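Variant surface glycoprotein MITAT 1.1 (Trypanosoma brucei brucei, PDB 5LY9) forms a dense coat on the surface of the parasite, which evades the host immune response by switching among antigenically distinct versions of this glycoprotein. Local coordinates at residues F72-N77 with L277-K282. Sequence-based numbering, arbitrary orientation.
Sequences FARKTN and LKALVK. With NAG (2-acetamido-2-deoxy-beta-D-glucopyranose), chain C.
R74 and L280 both carry CG anti to the carbonyl carbon (chi1 -76° and -74°), and from there the arginine chain runs extended from CG to NE, sliding past the leucine in the opposite direction. The contact lies in the elongated, dimeric helical bundle of the N-terminal domain of an A-type variant surface glycoprotein, where the long helix 62-114 meets the short helix 275-285. The backbones stay well apart, with 9.0 Å between R74 CA and L280 CA, so side chains alone bridge them. L280 CD2 lies over one face of the guanidinium, 3.4 Å above its plane and nearer the rim than the middle. Its approach to R74 NE is 3.6 Å. Lower on the chain, L280 CG is 4.1 Å from R74 CD. The leucine methyl covers the guanidinium face without taking its N-H groups; R74 NH2 makes a salt bridge with D348 OD2 of the second subunit. That same aspartate also packs on L280, tying the contact to the dimer interface. L280 is buried, resting on L67 and Y71 of helix 62-114. One turn before T76, the F72 side chain leaves its backbone away from 277-282, and its ring meets the glycan attached to the protein obliquely, CZ 3.7 Å from C6 of the N-acetylglucosamine. At the far end of the arginine, R74 NH1 meets the A279 CB methyl obliquely at 3.7 Å.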
loop_
_atom_site.group_PDB
_atom_site.type_symbol
_atom_site.label_atom_id
_atom_site.label_comp_id
_atom_site.label_asym_id
_atom_site.label_seq_id
_atom_site.Cartn_x
_atom_site.Cartn_y
_atom_site.Cartn_z
ATOM N N PHE A 72 15.358 1.600 22.541
ATOM C CA PHE A 72 14.057 1.215 21.995
ATOM C C PHE A 72 13.321 2.413 21.401
ATOM O O PHE A 72 12.692 2.298 20.347
ATOM C CB PHE A 72 13.163 0.570 23.090
ATOM C CG PHE A 72 13.663 -0.774 23.563
ATOM C CD1 PHE A 72 13.923 -1.783 22.675
ATOM C CD2 PHE A 72 13.812 -1.041 24.914
ATOM C CE1 PHE A 72 14.401 -3.058 23.080
ATOM C CE2 PHE A 72 14.317 -2.277 25.348
ATOM C CZ PHE A 72 14.612 -3.259 24.444
ATOM N N ALA A 73 13.388 3.556 22.054
ATOM C CA ALA A 73 12.829 4.781 21.459
ATOM C C ALA A 73 13.398 5.100 20.087
ATOM O O ALA A 73 12.623 5.299 19.140
ATOM C CB ALA A 73 13.020 5.947 22.374
ATOM N N ARG A 74 14.701 5.122 19.947
ATOM C CA ARG A 74 15.271 5.365 18.604
ATOM C C ARG A 74 14.766 4.361 17.617
ATOM O O ARG A 74 14.478 4.701 16.470
ATOM C CB ARG A 74 16.820 5.396 18.569
ATOM C CG ARG A 74 17.390 6.675 19.106
ATOM C CD ARG A 74 18.782 6.925 18.536
ATOM N NE ARG A 74 19.342 8.151 19.046
ATOM C CZ ARG A 74 20.582 8.536 18.855
ATOM N NH1 ARG A 74 21.433 7.817 18.104
ATOM N NH2 ARG A 74 20.988 9.656 19.401
ATOM N N LYS A 75 14.709 3.102 18.026
ATOM C CA LYS A 75 14.369 2.057 17.091
ATOM C C LYS A 75 12.914 2.115 16.663
ATOM O O LYS A 75 12.624 1.910 15.481
ATOM C CB LYS A 75 14.703 0.692 17.613
ATOM C CG LYS A 75 16.229 0.471 17.644
ATOM C CD LYS A 75 16.888 0.327 16.246
ATOM C CE LYS A 75 16.485 -0.954 15.556
ATOM N NZ LYS A 75 16.661 -1.030 14.101
ATOM N N THR A 76 11.982 2.367 17.580
ATOM C CA THR A 76 10.585 2.460 17.166
ATOM C C THR A 76 10.293 3.755 16.398
ATOM O O THR A 76 9.663 3.752 15.375
ATOM C CB THR A 76 9.642 2.277 18.357
ATOM O OG1 THR A 76 8.322 2.188 17.855
ATOM C CG2 THR A 76 9.761 3.418 19.373
ATOM N N ASN A 77 10.861 4.862 16.832
ATOM C CA ASN A 77 10.600 6.137 16.210
ATOM C C ASN A 77 11.233 6.199 14.838
ATOM O O ASN A 77 10.597 6.619 13.876
ATOM C CB ASN A 77 11.100 7.227 17.102
ATOM C CG ASN A 77 10.322 7.329 18.403
ATOM O OD1 ASN A 77 9.121 7.093 18.442
ATOM N ND2 ASN A 77 11.007 7.770 19.441
ATOM N N LEU A 277 22.647 1.395 19.714
ATOM C CA LEU A 277 23.103 1.258 21.110
ATOM C C LEU A 277 24.388 2.032 21.341
ATOM O O LEU A 277 24.525 2.791 22.298
ATOM C CB LEU A 277 23.249 -0.241 21.504
ATOM C CG LEU A 277 23.280 -0.522 23.001
ATOM C CD1 LEU A 277 21.956 -0.161 23.627
ATOM C CD2 LEU A 277 23.678 -1.975 23.241
ATOM N N LYS A 278 25.361 1.810 20.492
ATOM C CA LYS A 278 26.665 2.397 20.675
ATOM C C LYS A 278 26.553 3.918 20.631
ATOM O O LYS A 278 27.184 4.621 21.444
ATOM C CB LYS A 278 27.616 1.884 19.542
ATOM C CG LYS A 278 29.024 2.406 19.663
ATOM C CD LYS A 278 29.807 2.121 18.402
ATOM C CE LYS A 278 31.259 2.323 18.735
ATOM N NZ LYS A 278 32.042 2.331 17.450
ATOM N N ALA A 279 25.757 4.424 19.666
ATOM C CA ALA A 279 25.609 5.921 19.514
ATOM C C ALA A 279 24.968 6.521 20.734
ATOM O O ALA A 279 25.346 7.625 21.178
ATOM C CB ALA A 279 24.809 6.264 18.303
ATOM N N LEU A 280 24.014 5.795 21.325
ATOM C CA LEU A 280 23.357 6.332 22.546
ATOM C C LEU A 280 24.274 6.331 23.786
ATOM O O LEU A 280 24.014 7.080 24.708
ATOM C CB LEU A 280 22.075 5.596 22.870
ATOM C CG LEU A 280 20.920 5.934 21.950
ATOM C CD1 LEU A 280 19.878 4.868 22.018
ATOM C CD2 LEU A 280 20.412 7.293 22.341
ATOM N N VAL A 281 25.311 5.479 23.817
ATOM C CA VAL A 281 26.220 5.468 24.902
ATOM C C VAL A 281 26.894 6.840 24.932
ATOM O O VAL A 281 27.022 7.479 25.976
ATOM C CB VAL A 281 27.212 4.288 24.834
ATOM C CG1 VAL A 281 28.315 4.438 25.897
ATOM C CG2 VAL A 281 26.457 2.947 25.035
ATOM N N LYS A 282 27.291 7.277 23.769
ATOM C CA LYS A 282 27.949 8.556 23.595
ATOM C C LYS A 282 26.955 9.709 23.824
ATOM O O LYS A 282 27.223 10.576 24.648
ATOM C CB LYS A 282 28.534 8.654 22.221
ATOM C CG LYS A 282 29.255 9.998 22.078
ATOM C CD LYS A 282 30.010 10.067 20.789
ATOM C CE LYS A 282 30.674 11.446 20.659
ATOM N NZ LYS A 282 31.021 11.614 19.233
HETATM C C1 NAG C . 12.948 -6.106 20.546
HETATM C C2 NAG C . 11.632 -6.805 20.241
HETATM C C3 NAG C . 10.634 -6.623 21.329
HETATM C C4 NAG C . 11.281 -7.101 22.636
HETATM C C5 NAG C . 12.577 -6.344 22.881
HETATM C C6 NAG C . 13.363 -6.779 24.126
HETATM C C7 NAG C . 11.013 -7.034 17.890
HETATM C C8 NAG C . 10.420 -6.420 16.652
HETATM N N2 NAG C . 11.076 -6.287 18.996
HETATM O O3 NAG C . 9.488 -7.419 21.058
HETATM O O4 NAG C . 10.363 -6.789 23.680
HETATM O O5 NAG C . 13.438 -6.583 21.797
HETATM O O6 NAG C . 13.501 -8.209 24.131
HETATM O O7 NAG C . 11.448 -8.164 17.881
#